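Local coordinates for protein beta-1,4-mannanase (PDB 3VUP) that probably hydrolyses the beta-1,4-linked mannose backbone of mannan in the digestive fluid of the sea hare, at residues 28-33 with 67-72; 60-65 with 107-112; 178-183 with 237-242. All coordinates share one frame; numbering follows the deposited sequence.

Contact 1: residues 28-33 with 67-72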
# COMPACT_ATOMS: atom_id res chain seq x y z
N TYR A 28 4.80 -15.13 -5.41
CA TYR A 28 5.33 -14.14 -4.46
C TYR A 28 6.70 -13.61 -4.89
O TYR A 28 7.66 -14.37 -4.97
CB TYR A 28 5.43 -14.77 -3.08
CG TYR A 28 5.97 -13.91 -1.95
CD1 TYR A 28 5.11 -13.15 -1.16
CD2 TYR A 28 7.32 -13.91 -1.63
CE1 TYR A 28 5.59 -12.39 -0.11
CE2 TYR A 28 7.81 -13.15 -0.57
CZ TYR A 28 6.94 -12.39 0.19
OH TYR A 28 7.40 -11.64 1.26
N ALA A 29 6.76 -12.30 -5.16
CA ALA A 29 7.99 -11.58 -5.52
C ALA A 29 8.56 -11.98 -6.87
O ALA A 29 9.67 -11.56 -7.21
CB ALA A 29 9.05 -11.71 -4.43
N TYR A 30 7.80 -12.78 -7.62
CA TYR A 30 8.22 -13.36 -8.89
C TYR A 30 7.18 -13.11 -9.97
O TYR A 30 6.99 -13.94 -10.86
CB TYR A 30 8.41 -14.87 -8.73
CG TYR A 30 9.81 -15.24 -8.39
CD1 TYR A 30 10.34 -14.97 -7.15
CD2 TYR A 30 10.62 -15.87 -9.33
CE1 TYR A 30 11.64 -15.29 -6.84
CE2 TYR A 30 11.92 -16.20 -9.04
CZ TYR A 30 12.42 -15.92 -7.80
OH TYR A 30 13.73 -16.25 -7.54
N ASP A 31 6.49 -11.97 -9.90
CA ASP A 31 5.39 -11.67 -10.82
C ASP A 31 5.76 -10.68 -11.92
O ASP A 31 5.09 -10.63 -12.94
CB ASP A 31 4.20 -11.10 -10.05
CG ASP A 31 3.42 -12.15 -9.27
OD1 ASP A 31 3.26 -13.28 -9.78
OD2 ASP A 31 2.92 -11.80 -8.18
N PHE A 32 6.80 -9.87 -11.68
CA PHE A 32 7.15 -8.76 -12.56
C PHE A 32 8.62 -8.74 -12.87
O PHE A 32 9.45 -9.04 -12.02
CB PHE A 32 6.71 -7.43 -11.94
CG PHE A 32 5.23 -7.33 -11.83
CD1 PHE A 32 4.47 -6.96 -12.93
CD2 PHE A 32 4.58 -7.70 -10.67
CE1 PHE A 32 3.11 -6.92 -12.86
CE2 PHE A 32 3.20 -7.67 -10.59
CZ PHE A 32 2.47 -7.27 -11.69
N GLY A 33 8.96 -8.38 -14.11
CA GLY A 33 10.34 -8.29 -14.52
C GLY A 33 10.90 -9.64 -14.90
O GLY A 33 10.33 -10.68 -14.55
N GLY A 67 13.03 -7.50 -2.88
CA GLY A 67 14.05 -7.47 -3.90
C GLY A 67 14.47 -8.84 -4.41
O GLY A 67 15.57 -8.99 -4.93
N GLU A 68 13.58 -9.82 -4.28
CA GLU A 68 13.86 -11.18 -4.74
C GLU A 68 14.22 -11.23 -6.22
O GLU A 68 15.15 -11.94 -6.62
CB GLU A 68 12.67 -12.09 -4.45
CG GLU A 68 12.48 -12.47 -2.99
CD GLU A 68 11.80 -11.43 -2.11
OE1 GLU A 68 11.60 -11.76 -0.92
OE2 GLU A 68 11.47 -10.30 -2.57
N THR A 69 13.47 -10.49 -7.05
CA THR A 69 13.73 -10.47 -8.49
C THR A 69 13.76 -9.07 -9.11
O THR A 69 14.45 -8.87 -10.10
CB THR A 69 12.77 -11.36 -9.29
OG1 THR A 69 11.43 -10.90 -9.14
CG2 THR A 69 12.87 -12.80 -8.84
N THR A 70 13.00 -8.13 -8.57
CA THR A 70 13.14 -6.73 -8.98
C THR A 70 13.25 -5.86 -7.74
O THR A 70 12.79 -6.24 -6.67
CB THR A 70 11.98 -6.22 -9.87
OG1 THR A 70 10.76 -6.21 -9.11
CG2 THR A 70 11.83 -7.04 -11.14
N PRO A 71 13.89 -4.69 -7.86
CA PRO A 71 14.71 -4.26 -8.99
C PRO A 71 15.97 -5.12 -9.07
O PRO A 71 16.17 -6.00 -8.24
CB PRO A 71 15.06 -2.82 -8.62
CG PRO A 71 15.15 -2.87 -7.13
CD PRO A 71 14.03 -3.78 -6.71
N ALA A 72 16.81 -4.88 -10.08
CA ALA A 72 18.07 -5.59 -10.19
C ALA A 72 19.13 -4.93 -9.33
O ALA A 72 19.31 -3.70 -9.38
CB ALA A 72 18.51 -5.62 -11.64
O HOH W 1 10.03 -11.20 1.20
O HOH W 2 11.05 -9.16 -6.46
O HOH W 3 15.27 -14.64 -5.84
O HOH W 4 9.63 -8.67 -9.35
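Ala-29 and Thr-69 meet in a largely polar, water-bridged contact between two irregular loops at the C-terminal ends of neighbouring barrel strands; residues 28-33 lie between strand 18-22 and helix 36-53, and residues 67-72 lie just beyond strand 58-65. The direct bond runs from Thr-69 OG1 to Ala-29 O, 2.7 Å long. It reaches the oxygen in the carbonyl plane, with a C=O...donor angle of 150°. Both branches of the threonine are put to use: with OG1 set between the backbone N and the carbonyl carbon (chi1 63°), CG2 is turned over the centre of the Tyr-30 ring. Thr-69 CG2 stands 3.4 Å from the centroid of the Tyr-30 ring, a CH-pi contact almost on the ring normal. In the TIM barrel such loops after the strands form the catalytic end of the domain, and here water completes their joining. One water bridges Tyr-30 OH and Glu-68 O, another bridges Ala-29 O and the backbone N of Thr-69, and a third gathers Phe-32 O, Thr-69 OG1 and Thr-70 OG1. Thr-70 OG1 is also bonded to His-64, while Thr-69 OG1 has a further partner in Gln-36. Glu-68 works differently. Its chain, bent at chi2 (80°), curls round the methyl of Ala-29, and Glu-68 OE2 comes within 3.4 Å of Ala-29 CB. That oxygen takes its hydrogen bond from the backbone of Gln-66, whereas Glu-68 OE1 reaches Tyr-28 OH through a water 2.7 Å from each of the two oxygens. Farther along, Thr-70 CG2 lies 3.2 Å from Phe-32 O and 3.9 Å from Gly-33 CA. The Phe-32 ring packs instead on Met-88 and Met-92 of helix 88-101.

Contact 2: residues 60-65 with 107-112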
# COMPACT_ATOMS: atom_id res chain seq x y z
N ARG A 60 -4.95 -4.16 -5.00
CA ARG A 60 -3.60 -3.94 -4.49
C ARG A 60 -2.82 -5.22 -4.77
O ARG A 60 -3.32 -6.32 -4.56
CB ARG A 60 -3.65 -3.66 -2.99
CG ARG A 60 -2.28 -3.48 -2.32
CD ARG A 60 -2.46 -2.91 -0.94
NE ARG A 60 -1.26 -2.66 -0.15
CZ ARG A 60 -0.87 -3.37 0.91
NH1 ARG A 60 -1.49 -4.50 1.25
NH2 ARG A 60 0.17 -2.95 1.62
N LEU A 61 -1.59 -5.08 -5.27
CA LEU A 61 -0.75 -6.25 -5.53
C LEU A 61 0.71 -5.84 -5.36
O LEU A 61 1.06 -4.66 -5.49
CB LEU A 61 -1.00 -6.87 -6.90
CG LEU A 61 -0.39 -6.22 -8.15
CD1 LEU A 61 -0.64 -7.11 -9.36
CD2 LEU A 61 -0.96 -4.84 -8.40
N TRP A 62 1.54 -6.81 -5.01
CA TRP A 62 2.88 -6.52 -4.53
C TRP A 62 3.92 -6.77 -5.61
O TRP A 62 3.84 -7.77 -6.34
CB TRP A 62 3.19 -7.34 -3.30
CG TRP A 62 2.31 -7.10 -2.09
CD1 TRP A 62 1.12 -6.43 -2.02
CD2 TRP A 62 2.58 -7.58 -0.79
NE1 TRP A 62 0.65 -6.45 -0.72
CE2 TRP A 62 1.53 -7.16 0.05
CE3 TRP A 62 3.63 -8.32 -0.23
CZ2 TRP A 62 1.50 -7.48 1.42
CZ3 TRP A 62 3.60 -8.63 1.10
CH2 TRP A 62 2.53 -8.22 1.92
N ILE A 63 4.90 -5.88 -5.68
CA ILE A 63 5.86 -5.85 -6.78
C ILE A 63 7.25 -6.35 -6.35
O ILE A 63 7.54 -7.53 -6.51
CB ILE A 63 5.94 -4.44 -7.43
CG1 ILE A 63 4.53 -3.88 -7.71
CG2 ILE A 63 6.79 -4.49 -8.68
CD1 ILE A 63 3.67 -4.73 -8.61
N HIS A 64 8.10 -5.48 -5.81
CA HIS A 64 9.47 -5.90 -5.48
C HIS A 64 9.52 -6.80 -4.24
O HIS A 64 10.32 -7.75 -4.18
CB HIS A 64 10.40 -4.72 -5.19
CG HIS A 64 10.40 -3.62 -6.23
ND1 HIS A 64 10.50 -3.85 -7.58
CD2 HIS A 64 10.41 -2.28 -6.07
CE1 HIS A 64 10.53 -2.69 -8.22
NE2 HIS A 64 10.48 -1.72 -7.32
N ILE A 65 8.71 -6.45 -3.24
CA ILE A 65 8.62 -7.15 -1.96
C ILE A 65 9.91 -6.93 -1.17
O ILE A 65 10.04 -5.89 -0.52
CB ILE A 65 8.15 -8.61 -2.11
CG1 ILE A 65 6.87 -8.62 -2.97
CG2 ILE A 65 7.88 -9.22 -0.76
CD1 ILE A 65 6.09 -9.90 -2.95
N PHE A 107 -3.17 -0.60 -7.42
CA PHE A 107 -2.33 -0.03 -6.38
C PHE A 107 -1.12 -0.94 -6.17
O PHE A 107 -1.15 -1.83 -5.34
CB PHE A 107 -3.15 0.16 -5.10
CG PHE A 107 -4.30 1.12 -5.28
CD1 PHE A 107 -4.16 2.45 -4.96
CD2 PHE A 107 -5.50 0.69 -5.81
CE1 PHE A 107 -5.21 3.34 -5.15
CE2 PHE A 107 -6.55 1.57 -6.01
CZ PHE A 107 -6.41 2.90 -5.68
N PRO A 108 -0.06 -0.73 -6.96
CA PRO A 108 1.14 -1.55 -6.77
C PRO A 108 1.81 -1.20 -5.45
O PRO A 108 1.96 -0.02 -5.12
CB PRO A 108 2.04 -1.12 -7.94
CG PRO A 108 1.11 -0.45 -8.93
CD PRO A 108 0.08 0.22 -8.07
N CYS A 109 2.20 -2.23 -4.71
CA CYS A 109 2.91 -2.06 -3.45
C CYS A 109 4.37 -2.46 -3.66
O CYS A 109 4.66 -3.62 -3.96
CB CYS A 109 2.26 -2.90 -2.35
SG CYS A 109 3.12 -2.82 -0.77
N LEU A 110 5.27 -1.50 -3.52
CA LEU A 110 6.66 -1.70 -3.92
C LEU A 110 7.41 -2.67 -3.01
O LEU A 110 7.99 -3.64 -3.51
CB LEU A 110 7.39 -0.37 -4.02
CG LEU A 110 6.84 0.61 -5.05
CD1 LEU A 110 7.64 1.90 -4.98
CD2 LEU A 110 6.85 -0.00 -6.44
N TRP A 111 7.40 -2.41 -1.70
CA TRP A 111 8.25 -3.10 -0.75
C TRP A 111 7.44 -3.73 0.38
O TRP A 111 6.25 -3.41 0.57
CB TRP A 111 9.26 -2.12 -0.14
CG TRP A 111 10.12 -1.42 -1.14
CD1 TRP A 111 10.02 -0.11 -1.52
CD2 TRP A 111 11.22 -1.97 -1.88
NE1 TRP A 111 10.98 0.19 -2.45
CE2 TRP A 111 11.73 -0.94 -2.68
CE3 TRP A 111 11.80 -3.24 -1.95
CZ2 TRP A 111 12.82 -1.13 -3.54
CZ3 TRP A 111 12.89 -3.42 -2.80
CH2 TRP A 111 13.38 -2.38 -3.58
N ASN A 112 8.08 -4.60 1.15
CA ASN A 112 7.42 -5.30 2.24
C ASN A 112 8.37 -5.40 3.44
O ASN A 112 9.54 -5.76 3.28
CB ASN A 112 7.04 -6.71 1.79
CG ASN A 112 6.33 -7.51 2.86
OD1 ASN A 112 5.60 -6.95 3.69
ND2 ASN A 112 6.51 -8.83 2.84
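Arg-60 to Ile-65 and Phe-107 to Asn-112 pair as adjacent parallel strands of the eight-stranded TIM barrel. Leu-61 N donates to Phe-107 O (3.3 Å), Cys-109 N to Leu-61 O (2.8 Å) and Ile-63 N to Cys-109 O (2.9 Å). Then the chain turns a corner at Ile-63 and His-64 and the register slips by one residue, a beta bulge: Leu-110 O takes Ile-65 N at 2.9 Å and, weakly, His-64 N, before Asn-112 N returns to Ile-65 O. Arg-60, Trp-62 and Cys-109 share one face of the sheet. Cys-109 SG, anti to its own backbone N (chi1 177°), lies over one face of the Trp-62 indole, 4.4 Å from the centroid of the five-membered ring. The extended Arg-60 carries its guanidinium to Asp-158 and Glu-293 in salt bridges, and to Asn-22 and Asn-161. Glu-293 ends the seventh strand, where clan GH-A glycosidases carry a catalytic glutamate, and its placing by Arg-60 is consistent with that. A Tris molecule about 3 Å from the Trp-62 side chain, probably a crystallisation component, may mark the substrate pocket. Asn-112 ND2 comes obliquely to Trp-62 CZ3 (3.4 Å), its amide plane turned 53° from the indole, while OD1 is bonded to Asn-161. Beyond the bulge, His-64 CB sits over the six-membered ring of Trp-111, 4.0 Å from its centroid, and His-64 NE2 is bonded to Tyr-136.

Contact 3: residues 178-183 with 237-242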
# COMPACT_ATOMS: atom_id res chain seq x y z
N TYR A 178 10.33 10.42 15.47
CA TYR A 178 11.16 9.22 15.51
C TYR A 178 10.93 8.35 16.75
O TYR A 178 11.39 7.21 16.80
CB TYR A 178 12.65 9.59 15.43
CG TYR A 178 13.04 10.53 14.30
CD1 TYR A 178 12.32 10.56 13.10
CD2 TYR A 178 14.12 11.39 14.43
CE1 TYR A 178 12.67 11.43 12.08
CE2 TYR A 178 14.48 12.26 13.41
CZ TYR A 178 13.75 12.28 12.24
OH TYR A 178 14.09 13.14 11.21
N ASP A 179 10.23 8.89 17.74
CA ASP A 179 10.05 8.21 19.02
C ASP A 179 9.00 7.10 18.89
O ASP A 179 7.92 7.35 18.36
CB ASP A 179 9.58 9.25 20.04
CG ASP A 179 9.39 8.67 21.42
OD1 ASP A 179 10.24 8.93 22.29
OD2 ASP A 179 8.38 7.95 21.62
N THR A 180 9.31 5.90 19.38
CA THR A 180 8.36 4.79 19.26
C THR A 180 7.91 4.28 20.62
O THR A 180 7.43 3.15 20.75
CB THR A 180 8.92 3.63 18.42
OG1 THR A 180 10.12 3.14 19.04
CG2 THR A 180 9.24 4.09 17.01
N THR A 181 8.03 5.10 21.66
CA THR A 181 7.56 4.68 22.96
C THR A 181 6.06 4.37 22.99
O THR A 181 5.63 3.46 23.70
CB THR A 181 7.94 5.67 24.08
OG1 THR A 181 7.34 6.95 23.85
CG2 THR A 181 9.46 5.81 24.17
N ALA A 182 5.25 5.08 22.20
CA ALA A 182 3.82 4.79 22.17
C ALA A 182 3.52 3.39 21.61
O ALA A 182 2.46 2.83 21.88
CB ALA A 182 3.06 5.84 21.38
N LEU A 183 4.46 2.84 20.84
CA LEU A 183 4.33 1.51 20.25
C LEU A 183 4.85 0.39 21.15
O LEU A 183 4.86 -0.76 20.73
CB LEU A 183 5.03 1.45 18.90
CG LEU A 183 4.37 2.32 17.82
CD1 LEU A 183 5.24 2.34 16.58
CD2 LEU A 183 2.97 1.82 17.48
N ASN A 237 1.12 7.96 18.30
CA ASN A 237 1.93 8.98 17.65
C ASN A 237 1.90 8.71 16.14
O ASN A 237 2.23 7.60 15.71
CB ASN A 237 3.34 8.84 18.22
CG ASN A 237 4.34 9.79 17.63
OD1 ASN A 237 4.00 10.77 16.97
ND2 ASN A 237 5.62 9.51 17.88
N ASN A 238 1.50 9.70 15.34
CA ASN A 238 1.45 9.53 13.89
C ASN A 238 2.81 9.80 13.28
O ASN A 238 3.25 10.95 13.21
CB ASN A 238 0.41 10.45 13.26
CG ASN A 238 0.39 10.34 11.75
OD1 ASN A 238 0.86 9.35 11.18
ND2 ASN A 238 -0.15 11.36 11.10
N HIS A 239 3.48 8.74 12.85
CA HIS A 239 4.80 8.86 12.26
C HIS A 239 4.84 9.34 10.82
O HIS A 239 5.90 9.67 10.31
CB HIS A 239 5.52 7.52 12.35
CG HIS A 239 5.92 7.19 13.75
ND1 HIS A 239 7.01 7.78 14.35
CD2 HIS A 239 5.33 6.42 14.69
CE1 HIS A 239 7.10 7.35 15.60
NE2 HIS A 239 6.09 6.53 15.83
N TYR A 240 3.68 9.37 10.16
CA TYR A 240 3.65 9.46 8.70
C TYR A 240 3.04 10.75 8.17
O TYR A 240 2.66 10.83 7.00
CB TYR A 240 2.96 8.24 8.12
CG TYR A 240 3.57 6.94 8.60
CD1 TYR A 240 4.84 6.55 8.20
CD2 TYR A 240 2.88 6.12 9.49
CE1 TYR A 240 5.40 5.35 8.63
CE2 TYR A 240 3.43 4.93 9.93
CZ TYR A 240 4.68 4.55 9.49
OH TYR A 240 5.25 3.36 9.91
N SER A 241 2.96 11.75 9.04
CA SER A 241 2.52 13.08 8.64
C SER A 241 3.47 13.69 7.61
O SER A 241 4.64 13.30 7.49
CB SER A 241 2.50 14.00 9.85
OG SER A 241 3.83 14.17 10.33
N ASP A 242 2.96 14.69 6.90
CA ASP A 242 3.77 15.44 5.96
C ASP A 242 5.01 16.00 6.66
O ASP A 242 6.12 15.94 6.14
CB ASP A 242 2.98 16.62 5.39
CG ASP A 242 1.80 16.21 4.52
OD1 ASP A 242 1.49 15.01 4.36
OD2 ASP A 242 1.15 17.13 4.00
O HOH W 5 5.28 5.69 18.34
O HOH W 6 5.84 7.44 20.52
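Asp-179 OD2 is gripped by three donors: Thr-181 OG1 at 2.7 Å, the backbone N of Thr-181 at 2.9 Å, and a water. The bond to the backbone N makes an Asx turn; the hydroxyl comes in on the syn lone pair, whereas the N-H stands 47° out of the carboxylate plane. The turn leads into the 3-10 segment 181-183 in the long loop after barrel strand 157-161, and the facing residues 237-242 belong to the loop after strand 220-224. The same water accepts from Ala-182 N and from Asn-237 ND2, and so links the turn, on that side weakly, to residues 237-242. Asn-237 ND2 has a firmer partner in Lys-176 O. Beside it, the His-239 ring is held at both nitrogens: ND1 is bonded to the O of Cys-177, which is in the disulfide with Cys-244, and His-239 NE2 meets a second water at 2.8 Å. That water lies in the plane of the imidazole at its edge; its bond to Asp-179 O is less certain. With CG anti to the carbonyl carbon (chi1 -71°), the ring points toward residues 178-183; Thr-180 CG2 approaches His-239 CE1 to 4.1 Å, crossing at about a right angle. Were His-239 an alanine, with both ring nitrogens gone, Cys-177 O would probably be left without its mate and a gap would be likely to open beside Thr-180 and Leu-183. Asn-237 CG stands 4.0 Å above one face of the His-239 imidazole, toward its rim. Spanning His-239, Asn-238 OD1 accepts from Tyr-240 N in a second Asx turn, at 3.0 Å and with an N-H...O angle of 164°.

Overall arrangement
Contact 2 is the core of the three: every touching residue is buried, its centre is about 7 Å from that of the chain, and regular backbone bonds carry it. Contacts 1 and 3, with centres about 17 and 18 Å from the chain's centre, are partly buried loop pairs, where side-chain hydroxyls, amides and waters replace regular pairing. Contacts 1 and 2 touch through the same stretch of chain, since residues 67-72 follow directly after strand 58-65, which contact 2 uses. Contact 3 stands apart, its nearest atoms about 11 Å from contact 2 and 17 Å from contact 1, linking the loops after strands 157-161 and 220-224.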